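Local coordinates for alginate biosynthesis protein AlgX (Pseudomonas aeruginosa, PDB 4KNC) that protects the exopolysaccharide alginate from degradation as it crosses the periplasm and takes part in its O-acetylation, at residues N16-D24 and F34-Q42; F145-H154 and T209-T217. All blocks are in the same frame, centred on the assembly; numbering follows the deposited sequence.

Interaction 1 (N16-D24 and F34-Q42); sequences NLCPAAAYD and FFTHLVQAQ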
ATOM      1  N   ASN A  16     -17.657  -3.003 -29.712  1.00 97.79           N
ATOM      2  CA  ASN A  16     -16.514  -3.706 -30.283  1.00 90.59           C
ATOM      3  C   ASN A  16     -16.174  -4.959 -29.479  1.00 82.72           C
ATOM      4  O   ASN A  16     -15.639  -5.930 -30.014  1.00 82.97           O
ATOM      5  CB  ASN A  16     -15.302  -2.774 -30.357  1.00 90.59           C
ATOM      6  CG  ASN A  16     -14.144  -3.379 -31.130  1.00 89.04           C
ATOM      7  OD1 ASN A  16     -14.342  -4.082 -32.122  1.00 86.81           O
ATOM      8  ND2 ASN A  16     -12.924  -3.111 -30.674  1.00 83.39           N
ATOM      9  N   LEU A  17     -16.486  -4.923 -28.187  1.00 73.04           N
ATOM     10  CA  LEU A  17     -16.318  -6.079 -27.311  1.00 60.28           C
ATOM     11  C   LEU A  17     -17.286  -7.195 -27.669  1.00 53.07           C
ATOM     12  O   LEU A  17     -18.410  -6.938 -28.101  1.00 48.08           O
ATOM     13  CB  LEU A  17     -16.575  -5.691 -25.857  1.00 53.13           C
ATOM     14  CG  LEU A  17     -15.441  -5.035 -25.091  1.00 52.08           C
ATOM     15  CD1 LEU A  17     -15.975  -4.536 -23.766  1.00 53.11           C
ATOM     16  CD2 LEU A  17     -14.341  -6.048 -24.888  1.00 40.85           C
ATOM     17  N   CYS A  18     -16.864  -8.435 -27.450  1.00 44.27           N
ATOM     18  CA  CYS A  18     -17.756  -9.565 -27.678  1.00 49.94           C
ATOM     19  C   CYS A  18     -18.802  -9.625 -26.556  1.00 55.04           C
ATOM     20  O   CYS A  18     -18.524  -9.201 -25.442  1.00 58.07           O
ATOM     21  CB  CYS A  18     -16.956 -10.873 -27.790  1.00 37.27           C
ATOM     22  SG  CYS A  18     -16.140 -11.423 -26.276  1.00 55.56           S
ATOM     23  N   PRO A  19     -20.008 -10.136 -26.857  1.00 56.47           N
ATOM     24  CA  PRO A  19     -21.119 -10.232 -25.897  1.00 54.95           C
ATOM     25  C   PRO A  19     -20.740 -10.893 -24.564  1.00 50.02           C
ATOM     26  O   PRO A  19     -21.251 -10.486 -23.521  1.00 50.11           O
ATOM     27  CB  PRO A  19     -22.130 -11.125 -26.624  1.00 59.99           C
ATOM     28  CG  PRO A  19     -21.816 -10.980 -28.064  1.00 60.44           C
ATOM     29  CD  PRO A  19     -20.351 -10.738 -28.161  1.00 61.88           C
ATOM     30  N   ALA A  20     -19.858 -11.894 -24.606  1.00 43.62           N
ATOM     31  CA  ALA A  20     -19.470 -12.639 -23.407  1.00 43.94           C
ATOM     32  C   ALA A  20     -18.863 -11.720 -22.361  1.00 52.13           C
ATOM     33  O   ALA A  20     -18.944 -11.987 -21.159  1.00 56.57           O
ATOM     34  CB  ALA A  20     -18.484 -13.736 -23.758  1.00 34.01           C
ATOM     35  N   ALA A  21     -18.261 -10.631 -22.830  1.00 48.59           N
ATOM     36  CA  ALA A  21     -17.581  -9.687 -21.956  1.00 36.94           C
ATOM     37  C   ALA A  21     -18.533  -8.979 -21.008  1.00 42.06           C
ATOM     38  O   ALA A  21     -18.090  -8.394 -20.010  1.00 45.36           O
ATOM     39  CB  ALA A  21     -16.811  -8.668 -22.781  1.00 40.54           C
ATOM     40  N   ALA A  22     -19.834  -9.017 -21.296  1.00 42.99           N
ATOM     41  CA  ALA A  22     -20.773  -8.265 -20.453  1.00 38.74           C
ATOM     42  C   ALA A  22     -21.216  -8.978 -19.155  1.00 41.04           C
ATOM     43  O   ALA A  22     -21.991  -8.424 -18.396  1.00 45.70           O
ATOM     44  CB  ALA A  22     -21.987  -7.857 -21.265  1.00 45.30           C
ATOM     45  N   TYR A  23     -20.749 -10.203 -18.906  1.00 45.37           N
ATOM     46  CA  TYR A  23     -21.277 -10.987 -17.779  1.00 42.56           C
ATOM     47  C   TYR A  23     -20.256 -11.200 -16.682  1.00 35.60           C
ATOM     48  O   TYR A  23     -19.192 -11.757 -16.927  1.00 40.28           O
ATOM     49  CB  TYR A  23     -21.818 -12.342 -18.261  1.00 40.78           C
ATOM     50  CG  TYR A  23     -22.743 -12.177 -19.433  1.00 41.26           C
ATOM     51  CD1 TYR A  23     -23.868 -11.369 -19.336  1.00 44.96           C
ATOM     52  CD2 TYR A  23     -22.480 -12.797 -20.642  1.00 47.38           C
ATOM     53  CE1 TYR A  23     -24.706 -11.191 -20.408  1.00 45.44           C
ATOM     54  CE2 TYR A  23     -23.317 -12.626 -21.726  1.00 46.14           C
ATOM     55  CZ  TYR A  23     -24.428 -11.823 -21.601  1.00 44.00           C
ATOM     56  OH  TYR A  23     -25.271 -11.657 -22.673  1.00 46.20           O
ATOM     57  N   ASP A  24     -20.592 -10.762 -15.469  1.00 41.06           N
ATOM     58  CA  ASP A  24     -19.661 -10.846 -14.342  1.00 44.31           C
ATOM     59  C   ASP A  24     -19.178 -12.264 -14.105  1.00 45.99           C
ATOM     60  O   ASP A  24     -18.025 -12.473 -13.738  1.00 53.13           O
ATOM     61  CB  ASP A  24     -20.278 -10.285 -13.060  1.00 42.31           C
ATOM     62  CG  ASP A  24     -20.404  -8.779 -13.084  1.00 50.23           C
ATOM     63  OD1 ASP A  24     -19.844  -8.151 -14.002  1.00 57.47           O
ATOM     64  OD2 ASP A  24     -21.051  -8.217 -12.181  1.00 57.01           O
ATOM     65  N   PHE A  34      -9.724  -9.063 -11.950  1.00 37.23           N
ATOM     66  CA  PHE A  34      -9.312  -7.674 -11.853  1.00 37.54           C
ATOM     67  C   PHE A  34     -10.012  -6.767 -12.879  1.00 40.77           C
ATOM     68  O   PHE A  34      -9.804  -5.551 -12.873  1.00 45.41           O
ATOM     69  CB  PHE A  34      -7.790  -7.583 -12.020  1.00 37.54           C
ATOM     70  CG  PHE A  34      -7.214  -6.230 -11.689  1.00 36.02           C
ATOM     71  CD1 PHE A  34      -7.233  -5.751 -10.393  1.00 39.17           C
ATOM     72  CD2 PHE A  34      -6.642  -5.444 -12.677  1.00 39.52           C
ATOM     73  CE1 PHE A  34      -6.693  -4.494 -10.089  1.00 40.97           C
ATOM     74  CE2 PHE A  34      -6.105  -4.191 -12.384  1.00 37.63           C
ATOM     75  CZ  PHE A  34      -6.128  -3.715 -11.093  1.00 35.55           C
ATOM     76  N   PHE A  35     -10.843  -7.345 -13.747  1.00 34.61           N
ATOM     77  CA  PHE A  35     -11.449  -6.573 -14.838  1.00 33.78           C
ATOM     78  C   PHE A  35     -12.983  -6.566 -14.849  1.00 38.04           C
ATOM     79  O   PHE A  35     -13.598  -5.991 -15.741  1.00 38.19           O
ATOM     80  CB  PHE A  35     -10.923  -7.063 -16.182  1.00 32.67           C
ATOM     81  CG  PHE A  35      -9.427  -7.148 -16.246  1.00 32.56           C
ATOM     82  CD1 PHE A  35      -8.668  -6.010 -16.481  1.00 29.62           C
ATOM     83  CD2 PHE A  35      -8.777  -8.359 -16.053  1.00 32.87           C
ATOM     84  CE1 PHE A  35      -7.273  -6.079 -16.528  1.00 39.06           C
ATOM     85  CE2 PHE A  35      -7.383  -8.436 -16.092  1.00 39.45           C
ATOM     86  CZ  PHE A  35      -6.629  -7.294 -16.331  1.00 37.30           C
ATOM     87  N   THR A  36     -13.588  -7.192 -13.844  1.00 35.94           N
ATOM     88  CA  THR A  36     -15.029  -7.434 -13.804  1.00 29.73           C
ATOM     89  C   THR A  36     -15.921  -6.187 -13.775  1.00 34.75           C
ATOM     90  O   THR A  36     -15.769  -5.355 -12.889  1.00 36.41           O
ATOM     91  CB  THR A  36     -15.358  -8.255 -12.543  1.00 38.85           C
ATOM     92  OG1 THR A  36     -14.369  -9.280 -12.384  1.00 42.34           O
ATOM     93  CG2 THR A  36     -16.741  -8.873 -12.632  1.00 43.29           C
ATOM     94  N   HIS A  37     -16.808  -6.012 -14.760  1.00 34.90           N
ATOM     95  CA  HIS A  37     -16.694  -6.619 -16.077  1.00 33.80           C
ATOM     96  C   HIS A  37     -16.423  -5.451 -17.050  1.00 39.53           C
ATOM     97  O   HIS A  37     -16.686  -4.287 -16.715  1.00 32.58           O
ATOM     98  CB  HIS A  37     -17.952  -7.426 -16.458  1.00 34.98           C
ATOM     99  CG  HIS A  37     -19.154  -6.591 -16.795  1.00 43.37           C
ATOM    100  ND1 HIS A  37     -20.230  -6.457 -15.941  1.00 43.32           N
ATOM    101  CD2 HIS A  37     -19.463  -5.872 -17.903  1.00 39.39           C
ATOM    102  CE1 HIS A  37     -21.137  -5.676 -16.498  1.00 38.15           C
ATOM    103  NE2 HIS A  37     -20.697  -5.306 -17.688  1.00 34.74           N
ATOM    104  N   LEU A  38     -15.887  -5.744 -18.233  1.00 34.96           N
ATOM    105  CA  LEU A  38     -15.430  -4.680 -19.134  1.00 35.41           C
ATOM    106  C   LEU A  38     -16.545  -4.144 -20.009  1.00 35.74           C
ATOM    107  O   LEU A  38     -17.338  -4.913 -20.530  1.00 37.91           O
ATOM    108  CB  LEU A  38     -14.289  -5.174 -20.022  1.00 32.01           C
ATOM    109  CG  LEU A  38     -13.008  -5.579 -19.296  1.00 37.52           C
ATOM    110  CD1 LEU A  38     -12.150  -6.415 -20.239  1.00 32.22           C
ATOM    111  CD2 LEU A  38     -12.236  -4.334 -18.805  1.00 31.56           C
ATOM    112  N   VAL A  39     -16.613  -2.820 -20.137  1.00 39.36           N
ATOM    113  CA  VAL A  39     -17.529  -2.170 -21.066  1.00 40.85           C
ATOM    114  C   VAL A  39     -16.757  -1.230 -21.994  1.00 42.94           C
ATOM    115  O   VAL A  39     -15.756  -0.628 -21.603  1.00 42.65           O
ATOM    116  CB  VAL A  39     -18.680  -1.413 -20.362  1.00 35.32           C
ATOM    117  CG1 VAL A  39     -19.546  -2.376 -19.585  1.00 35.45           C
ATOM    118  CG2 VAL A  39     -18.149  -0.321 -19.453  1.00 38.74           C
ATOM    119  N   GLN A  40     -17.233  -1.139 -23.230  1.00 37.59           N
ATOM    120  CA  GLN A  40     -16.585  -0.383 -24.292  1.00 41.22           C
ATOM    121  C   GLN A  40     -17.099   1.032 -24.262  1.00 35.49           C
ATOM    122  O   GLN A  40     -18.288   1.271 -24.465  1.00 43.64           O
ATOM    123  CB  GLN A  40     -16.932  -1.006 -25.657  1.00 50.29           C
ATOM    124  CG  GLN A  40     -16.352  -0.278 -26.863  1.00 64.47           C
ATOM    125  CD  GLN A  40     -14.858  -0.534 -27.054  1.00 71.63           C
ATOM    126  OE1 GLN A  40     -14.436  -1.633 -27.447  1.00 64.30           O
ATOM    127  NE2 GLN A  40     -14.049   0.488 -26.774  1.00 71.57           N
ATOM    128  N   ALA A  41     -16.216   1.985 -24.004  1.00 45.12           N
ATOM    129  CA  ALA A  41     -16.634   3.381 -23.993  1.00 43.10           C
ATOM    130  C   ALA A  41     -16.227   4.061 -25.297  1.00 45.12           C
ATOM    131  O   ALA A  41     -16.060   3.402 -26.324  1.00 47.59           O
ATOM    132  CB  ALA A  41     -16.062   4.099 -22.794  1.00 44.54           C
ATOM    133  N   GLN A  42     -16.069   5.376 -25.271  1.00 47.01           N
ATOM    134  CA  GLN A  42     -15.728   6.092 -26.493  1.00 52.14           C
ATOM    135  C   GLN A  42     -14.310   5.747 -26.930  1.00 55.74           C
ATOM    136  O   GLN A  42     -13.438   5.511 -26.088  1.00 54.70           O
ATOM    137  CB  GLN A  42     -15.891   7.599 -26.297  1.00 52.45           C
ATOM    138  CG  GLN A  42     -17.313   8.021 -25.990  1.00 57.91           C
ATOM    139  CD  GLN A  42     -17.462   9.532 -25.891  1.00 67.45           C
ATOM    140  OE1 GLN A  42     -17.033  10.146 -24.915  1.00 68.76           O
ATOM    141  NE2 GLN A  42     -18.065  10.137 -26.910  1.00 67.19           N
TER
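Asn-16 lies against the end of Gln-40, its CB 3.2 Å from Gln-40 OE1; the two amide planes are turned 37° from each other. That oxygen is hydrogen-bonded by Tyr-207, so the amide is held from beyond the two segments. Leu-17 then sends one methyl down onto the strand backbone: CD1 sits 3.5 Å from Leu-38 O and also touches the CB atoms of Leu-38 and Gln-40. The chain next makes a short 3-10 turn, 19-22, which brings Ala-22 O 3.4 Å above the plane of the His-37 ring, over its centre. His-37 ND1 donates to Asp-24 OD1 over 2.6 Å, close to the ring plane, the oxygen being met on its syn side but 29° out of the carboxylate plane. The chi1 of 73° sets the imidazole of His-37 between the backbone N and carbonyl carbon, where it lies under Ala-22 O with its ND1 edge at Asp-24. Asp-24 OD1 also brushes the Thr-36 methyl CG2. Around this surface contact, strand 38-40 pairs antiparallel with strand 46-48, while Leu-17 and Leu-38 both rest on helix 194-203, to which the Cys-18 to Cys-203 disulfide ties the N-terminal segment.

Interaction 2 (F145-H154 and T209-T217); sequences FKGDHHWTPH and TQYVDRFET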
ATOM      1  N   PHE A 145      -4.840   6.123 -18.446  1.00 29.87           N
ATOM      2  CA  PHE A 145      -4.702   5.396 -19.704  1.00 29.56           C
ATOM      3  C   PHE A 145      -6.078   4.888 -20.150  1.00 39.37           C
ATOM      4  O   PHE A 145      -6.949   4.608 -19.315  1.00 33.87           O
ATOM      5  CB  PHE A 145      -3.706   4.228 -19.591  1.00 31.16           C
ATOM      6  CG  PHE A 145      -2.250   4.655 -19.546  1.00 35.22           C
ATOM      7  CD1 PHE A 145      -1.557   4.959 -20.716  1.00 39.70           C
ATOM      8  CD2 PHE A 145      -1.576   4.752 -18.331  1.00 33.32           C
ATOM      9  CE1 PHE A 145      -0.215   5.353 -20.673  1.00 36.92           C
ATOM     10  CE2 PHE A 145      -0.244   5.137 -18.275  1.00 30.91           C
ATOM     11  CZ  PHE A 145       0.441   5.435 -19.455  1.00 37.85           C
ATOM     12  N   LYS A 146      -6.253   4.781 -21.468  1.00 31.19           N
ATOM     13  CA  LYS A 146      -7.488   4.306 -22.104  1.00 37.53           C
ATOM     14  C   LYS A 146      -7.953   2.935 -21.646  1.00 31.80           C
ATOM     15  O   LYS A 146      -9.147   2.712 -21.456  1.00 33.31           O
ATOM     16  CB  LYS A 146      -7.314   4.257 -23.630  1.00 35.69           C
ATOM     17  CG  LYS A 146      -7.167   5.626 -24.271  1.00 48.81           C
ATOM     18  CD  LYS A 146      -6.962   5.505 -25.783  1.00 47.86           C
ATOM     19  CE  LYS A 146      -7.054   6.853 -26.458  1.00 49.51           C
ATOM     20  NZ  LYS A 146      -6.909   6.701 -27.929  1.00 59.68           N
ATOM     21  N   GLY A 147      -7.008   2.011 -21.504  1.00 28.73           N
ATOM     22  CA  GLY A 147      -7.347   0.627 -21.220  1.00 30.40           C
ATOM     23  C   GLY A 147      -6.453   0.043 -20.143  1.00 37.80           C
ATOM     24  O   GLY A 147      -6.052  -1.115 -20.217  1.00 32.17           O
ATOM     25  N   ASP A 148      -6.137   0.855 -19.133  1.00 32.05           N
ATOM     26  CA  ASP A 148      -5.242   0.426 -18.064  1.00 32.45           C
ATOM     27  C   ASP A 148      -5.677   1.057 -16.745  1.00 32.13           C
ATOM     28  O   ASP A 148      -6.429   2.029 -16.739  1.00 27.15           O
ATOM     29  CB  ASP A 148      -3.793   0.806 -18.392  1.00 26.48           C
ATOM     30  CG  ASP A 148      -2.788   0.098 -17.500  1.00 31.48           C
ATOM     31  OD1 ASP A 148      -2.597  -1.133 -17.655  1.00 32.96           O
ATOM     32  OD2 ASP A 148      -2.167   0.769 -16.652  1.00 31.01           O
ATOM     33  N   HIS A 149      -5.201   0.493 -15.638  1.00 26.61           N
ATOM     34  CA  HIS A 149      -5.555   0.969 -14.302  1.00 37.04           C
ATOM     35  C   HIS A 149      -4.588   2.039 -13.755  1.00 29.15           C
ATOM     36  O   HIS A 149      -4.832   2.619 -12.707  1.00 32.68           O
ATOM     37  CB  HIS A 149      -5.642  -0.223 -13.326  1.00 26.27           C
ATOM     38  CG  HIS A 149      -4.358  -0.984 -13.182  1.00 37.79           C
ATOM     39  ND1 HIS A 149      -3.814  -1.726 -14.213  1.00 33.81           N
ATOM     40  CD2 HIS A 149      -3.515  -1.131 -12.131  1.00 38.64           C
ATOM     41  CE1 HIS A 149      -2.688  -2.285 -13.803  1.00 27.29           C
ATOM     42  NE2 HIS A 149      -2.485  -1.943 -12.543  1.00 36.30           N
ATOM     43  N   HIS A 150      -3.481   2.284 -14.447  1.00 30.76           N
ATOM     44  CA  HIS A 150      -2.537   3.318 -14.019  1.00 29.97           C
ATOM     45  C   HIS A 150      -2.969   4.685 -14.529  1.00 35.20           C
ATOM     46  O   HIS A 150      -3.565   4.785 -15.605  1.00 34.70           O
ATOM     47  CB  HIS A 150      -1.123   3.024 -14.531  1.00 30.73           C
ATOM     48  CG  HIS A 150      -0.522   1.783 -13.951  1.00 28.78           C
ATOM     49  ND1 HIS A 150      -0.500   0.583 -14.632  1.00 31.18           N
ATOM     50  CD2 HIS A 150       0.052   1.545 -12.747  1.00 30.93           C
ATOM     51  CE1 HIS A 150       0.072  -0.337 -13.872  1.00 38.97           C
ATOM     52  NE2 HIS A 150       0.408   0.218 -12.723  1.00 30.73           N
ATOM     53  N   TRP A 151      -2.682   5.733 -13.756  1.00 25.05           N
ATOM     54  CA  TRP A 151      -2.767   7.083 -14.288  1.00 30.14           C
ATOM     55  C   TRP A 151      -1.652   7.271 -15.312  1.00 28.46           C
ATOM     56  O   TRP A 151      -0.649   6.569 -15.274  1.00 26.77           O
ATOM     57  CB  TRP A 151      -2.685   8.159 -13.171  1.00 26.74           C
ATOM     58  CG  TRP A 151      -1.617   7.974 -12.104  1.00 30.60           C
ATOM     59  CD1 TRP A 151      -0.427   7.289 -12.212  1.00 26.98           C
ATOM     60  CD2 TRP A 151      -1.655   8.492 -10.761  1.00 28.19           C
ATOM     61  NE1 TRP A 151       0.270   7.354 -11.022  1.00 25.82           N
ATOM     62  CE2 TRP A 151      -0.466   8.084 -10.118  1.00 31.12           C
ATOM     63  CE3 TRP A 151      -2.588   9.249 -10.041  1.00 24.18           C
ATOM     64  CZ2 TRP A 151      -0.191   8.409  -8.786  1.00 27.50           C
ATOM     65  CZ3 TRP A 151      -2.316   9.561  -8.729  1.00 27.68           C
ATOM     66  CH2 TRP A 151      -1.120   9.154  -8.115  1.00 28.65           C
ATOM     67  N   THR A 152      -1.836   8.198 -16.239  1.00 24.45           N
ATOM     68  CA  THR A 152      -0.733   8.626 -17.088  1.00 25.51           C
ATOM     69  C   THR A 152       0.161   9.535 -16.239  1.00 36.61           C
ATOM     70  O   THR A 152      -0.250   9.964 -15.158  1.00 33.26           O
ATOM     71  CB  THR A 152      -1.240   9.457 -18.265  1.00 34.19           C
ATOM     72  OG1 THR A 152      -1.952  10.611 -17.770  1.00 31.75           O
ATOM     73  CG2 THR A 152      -2.157   8.617 -19.157  1.00 31.90           C
ATOM     74  N   PRO A 153       1.383   9.830 -16.716  1.00 36.45           N
ATOM     75  CA  PRO A 153       2.192  10.847 -16.037  1.00 31.29           C
ATOM     76  C   PRO A 153       1.458  12.176 -15.828  1.00 29.97           C
ATOM     77  O   PRO A 153       1.602  12.732 -14.753  1.00 28.72           O
ATOM     78  CB  PRO A 153       3.384  11.012 -16.965  1.00 30.17           C
ATOM     79  CG  PRO A 153       3.561   9.618 -17.521  1.00 31.28           C
ATOM     80  CD  PRO A 153       2.174   9.084 -17.714  1.00 34.23           C
ATOM     81  N   HIS A 154       0.674  12.645 -16.794  1.00 31.41           N
ATOM     82  CA  HIS A 154      -0.119  13.865 -16.601  1.00 34.33           C
ATOM     83  C   HIS A 154      -1.109  13.757 -15.426  1.00 34.90           C
ATOM     84  O   HIS A 154      -1.243  14.690 -14.622  1.00 39.26           O
ATOM     85  CB  HIS A 154      -0.830  14.262 -17.900  1.00 34.86           C
ATOM     86  CG  HIS A 154       0.061  14.962 -18.886  1.00 46.40           C
ATOM     87  ND1 HIS A 154       0.372  16.304 -18.789  1.00 43.11           N
ATOM     88  CD2 HIS A 154       0.701  14.509 -19.992  1.00 41.84           C
ATOM     89  CE1 HIS A 154       1.177  16.642 -19.780  1.00 43.98           C
ATOM     90  NE2 HIS A 154       1.389  15.572 -20.526  1.00 49.88           N
ATOM     91  N   THR A 209      -1.267   0.119 -28.727  1.00 46.08           N
ATOM     92  CA  THR A 209      -0.378   0.537 -27.652  1.00 51.26           C
ATOM     93  C   THR A 209      -0.393   2.058 -27.558  1.00 46.54           C
ATOM     94  O   THR A 209      -0.285   2.745 -28.571  1.00 45.38           O
ATOM     95  CB  THR A 209       1.060   0.107 -27.929  1.00 42.07           C
ATOM     96  OG1 THR A 209       1.103  -1.311 -28.061  1.00 39.88           O
ATOM     97  CG2 THR A 209       1.994   0.547 -26.799  1.00 30.85           C
ATOM     98  N   GLN A 210      -0.531   2.578 -26.346  1.00 43.47           N
ATOM     99  CA  GLN A 210      -0.493   4.023 -26.129  1.00 48.11           C
ATOM    100  C   GLN A 210       0.926   4.523 -25.880  1.00 41.66           C
ATOM    101  O   GLN A 210       1.723   3.867 -25.207  1.00 38.34           O
ATOM    102  CB  GLN A 210      -1.357   4.403 -24.928  1.00 51.85           C
ATOM    103  CG  GLN A 210      -2.785   4.757 -25.258  1.00 52.20           C
ATOM    104  CD  GLN A 210      -3.480   5.464 -24.099  1.00 44.60           C
ATOM    105  OE1 GLN A 210      -3.952   4.822 -23.158  1.00 39.93           O
ATOM    106  NE2 GLN A 210      -3.550   6.789 -24.169  1.00 38.96           N
ATOM    107  N   TYR A 211       1.233   5.698 -26.414  1.00 38.67           N
ATOM    108  CA  TYR A 211       2.521   6.332 -26.178  1.00 39.84           C
ATOM    109  C   TYR A 211       2.269   7.709 -25.615  1.00 43.27           C
ATOM    110  O   TYR A 211       1.701   8.546 -26.300  1.00 46.70           O
ATOM    111  CB  TYR A 211       3.310   6.447 -27.481  1.00 43.46           C
ATOM    112  CG  TYR A 211       3.898   5.129 -27.912  1.00 43.79           C
ATOM    113  CD1 TYR A 211       3.137   4.199 -28.605  1.00 39.43           C
ATOM    114  CD2 TYR A 211       5.206   4.799 -27.593  1.00 47.13           C
ATOM    115  CE1 TYR A 211       3.679   2.977 -28.987  1.00 47.25           C
ATOM    116  CE2 TYR A 211       5.751   3.584 -27.965  1.00 43.17           C
ATOM    117  CZ  TYR A 211       4.990   2.682 -28.656  1.00 42.51           C
ATOM    118  OH  TYR A 211       5.552   1.479 -29.020  1.00 52.26           O
ATOM    119  N   VAL A 212       2.664   7.931 -24.362  1.00 38.68           N
ATOM    120  CA  VAL A 212       2.482   9.229 -23.716  1.00 44.11           C
ATOM    121  C   VAL A 212       3.824   9.818 -23.301  1.00 44.65           C
ATOM    122  O   VAL A 212       4.851   9.132 -23.338  1.00 43.14           O
ATOM    123  CB  VAL A 212       1.580   9.123 -22.464  1.00 45.82           C
ATOM    124  CG1 VAL A 212       0.201   8.631 -22.855  1.00 51.19           C
ATOM    125  CG2 VAL A 212       2.205   8.187 -21.422  1.00 35.61           C
ATOM    126  N   ASP A 213       3.803  11.086 -22.902  1.00 41.68           N
ATOM    127  CA  ASP A 213       5.002  11.785 -22.430  1.00 44.45           C
ATOM    128  C   ASP A 213       5.562  11.163 -21.151  1.00 36.14           C
ATOM    129  O   ASP A 213       4.835  10.968 -20.173  1.00 37.15           O
ATOM    130  CB  ASP A 213       4.677  13.253 -22.170  1.00 46.95           C
ATOM    131  CG  ASP A 213       4.266  13.990 -23.424  1.00 56.54           C
ATOM    132  OD1 ASP A 213       4.795  13.647 -24.510  1.00 54.13           O
ATOM    133  OD2 ASP A 213       3.420  14.912 -23.318  1.00 55.57           O
ATOM    134  N   ARG A 214       6.844  10.827 -21.160  1.00 30.21           N
ATOM    135  CA  ARG A 214       7.483  10.351 -19.932  1.00 40.96           C
ATOM    136  C   ARG A 214       8.328  11.460 -19.292  1.00 42.63           C
ATOM    137  O   ARG A 214       9.053  12.158 -19.988  1.00 44.88           O
ATOM    138  CB  ARG A 214       8.344   9.131 -20.223  1.00 46.77           C
ATOM    139  CG  ARG A 214       8.820   8.432 -18.971  1.00 56.07           C
ATOM    140  CD  ARG A 214       9.455   7.082 -19.288  1.00 50.01           C
ATOM    141  NE  ARG A 214      10.681   7.225 -20.063  1.00 49.56           N
ATOM    142  CZ  ARG A 214      11.854   7.583 -19.547  1.00 62.80           C
ATOM    143  NH1 ARG A 214      11.954   7.849 -18.246  1.00 66.62           N
ATOM    144  NH2 ARG A 214      12.924   7.690 -20.329  1.00 57.91           N
ATOM    145  N   PHE A 215       8.245  11.615 -17.974  1.00 38.77           N
ATOM    146  CA  PHE A 215       8.955  12.700 -17.291  1.00 41.05           C
ATOM    147  C   PHE A 215       9.945  12.221 -16.239  1.00 34.94           C
ATOM    148  O   PHE A 215       9.743  11.194 -15.594  1.00 33.29           O
ATOM    149  CB  PHE A 215       7.957  13.650 -16.609  1.00 32.35           C
ATOM    150  CG  PHE A 215       7.068  14.388 -17.574  1.00 37.42           C
ATOM    151  CD1 PHE A 215       5.900  13.813 -18.041  1.00 39.83           C
ATOM    152  CD2 PHE A 215       7.410  15.647 -18.025  1.00 41.84           C
ATOM    153  CE1 PHE A 215       5.089  14.480 -18.929  1.00 40.05           C
ATOM    154  CE2 PHE A 215       6.602  16.326 -18.922  1.00 44.18           C
ATOM    155  CZ  PHE A 215       5.440  15.745 -19.371  1.00 46.42           C
ATOM    156  N   GLU A 216      11.002  13.003 -16.055  1.00 34.89           N
ATOM    157  CA  GLU A 216      11.895  12.842 -14.911  1.00 38.39           C
ATOM    158  C   GLU A 216      12.140  14.182 -14.208  1.00 44.80           C
ATOM    159  O   GLU A 216      12.008  15.252 -14.815  1.00 39.51           O
ATOM    160  CB  GLU A 216      13.210  12.199 -15.337  1.00 36.99           C
ATOM    161  CG  GLU A 216      13.024  10.760 -15.812  1.00 46.06           C
ATOM    162  CD  GLU A 216      14.327  10.088 -16.175  1.00 52.61           C
ATOM    163  OE1 GLU A 216      15.370  10.781 -16.216  1.00 52.57           O
ATOM    164  OE2 GLU A 216      14.302   8.862 -16.425  1.00 64.02           O
ATOM    165  N   THR A 217      12.483  14.112 -12.925  1.00 37.69           N
ATOM    166  CA  THR A 217      12.670  15.308 -12.116  1.00 40.19           C
ATOM    167  C   THR A 217      14.077  15.336 -11.528  1.00 38.12           C
ATOM    168  O   THR A 217      14.573  14.320 -11.044  1.00 36.46           O
ATOM    169  CB  THR A 217      11.650  15.362 -10.970  1.00 35.72           C
ATOM    170  OG1 THR A 217      10.316  15.316 -11.503  1.00 35.63           O
ATOM    171  CG2 THR A 217      11.832  16.625 -10.147  1.00 28.04           C
TER
HETATM  172  O   HOH W   1      -4.278   2.073 -22.467  1.00 32.80           O
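Gln-210 crosses the Lys-146 side chain at a slant, its amide lying on the CB, CG and CD methylenes. The Gln-210 chain runs extended beyond CG, which carries OE1 up to the backbone of the other segment. Gln-210 OE1 accepts from Lys-146 N at 2.9 Å, with the donor tilted 25° from the carbonyl plane. A water donates to the same oxygen and accepts from Gly-147 N, so OE1 serves two successive backbone N-H groups, one directly and one through water. Gln-210 OE1 also meets the edge of the Phe-145 ring, 3.4 Å from Phe-145 CD1, with the amide and ring planes nearly perpendicular. Farther round that ring, CE1 touches Val-212 CG2, and Thr-152 CG2 covers one face over its centre. Val-212 CG2 reaches Pro-153 CD as well, so both residues share this methyl. Pro-153 CG comes within 3.2 Å of Asp-213 O, and its CB packs at the edge of Phe-215. Phe-215 points its edge at the face of His-154, a T-shaped pair with planes at 86° and centroids 5.7 Å apart. Asp-213 OD2 stands at the edge of the imidazole.

The loop holds the inferred catalytic residues. His-150 ND1 donates to the syn lone pair of Asp-148 OD2 at 2.6 Å, and His-150 N reaches the same oxygen from above the carboxylate plane, closing an Asx turn; His-150 NE2 is hydrogen-bonded to Ser-243 OG, consistent with an SGNH-type Ser-His-Asp triad. Thr-152 caps the start of helix 153-169, whose first turn leans on strand 210-220; that strand pairs antiparallel with strand 180-191, and Asp-148 OD1 accepts from Thr-194 N at the start of helix 194-203.

Both interactions belong to the N-terminal SGNH hydrolase-like domain, with centres about 22 Å apart, and they follow in series: interaction 1 closes before interaction 2 opens. They meet directly where Phe-34 CE2 lies 3.7 Å from His-149 CG, the two rings edge-to-face. Helix 194-203 joins them further, since it packs on strand 38-40 in interaction 1 and on Lys-146 and His-149 in interaction 2. Lys-146 also makes a backbone hydrogen bond to Leu-46, in the hairpin partner of strand 38-40. The Leu-38 side chain is about 10 Å from that of Asp-148, so interaction 1 lies beside the loop that carries the presumed catalytic Asp-148 and His-150.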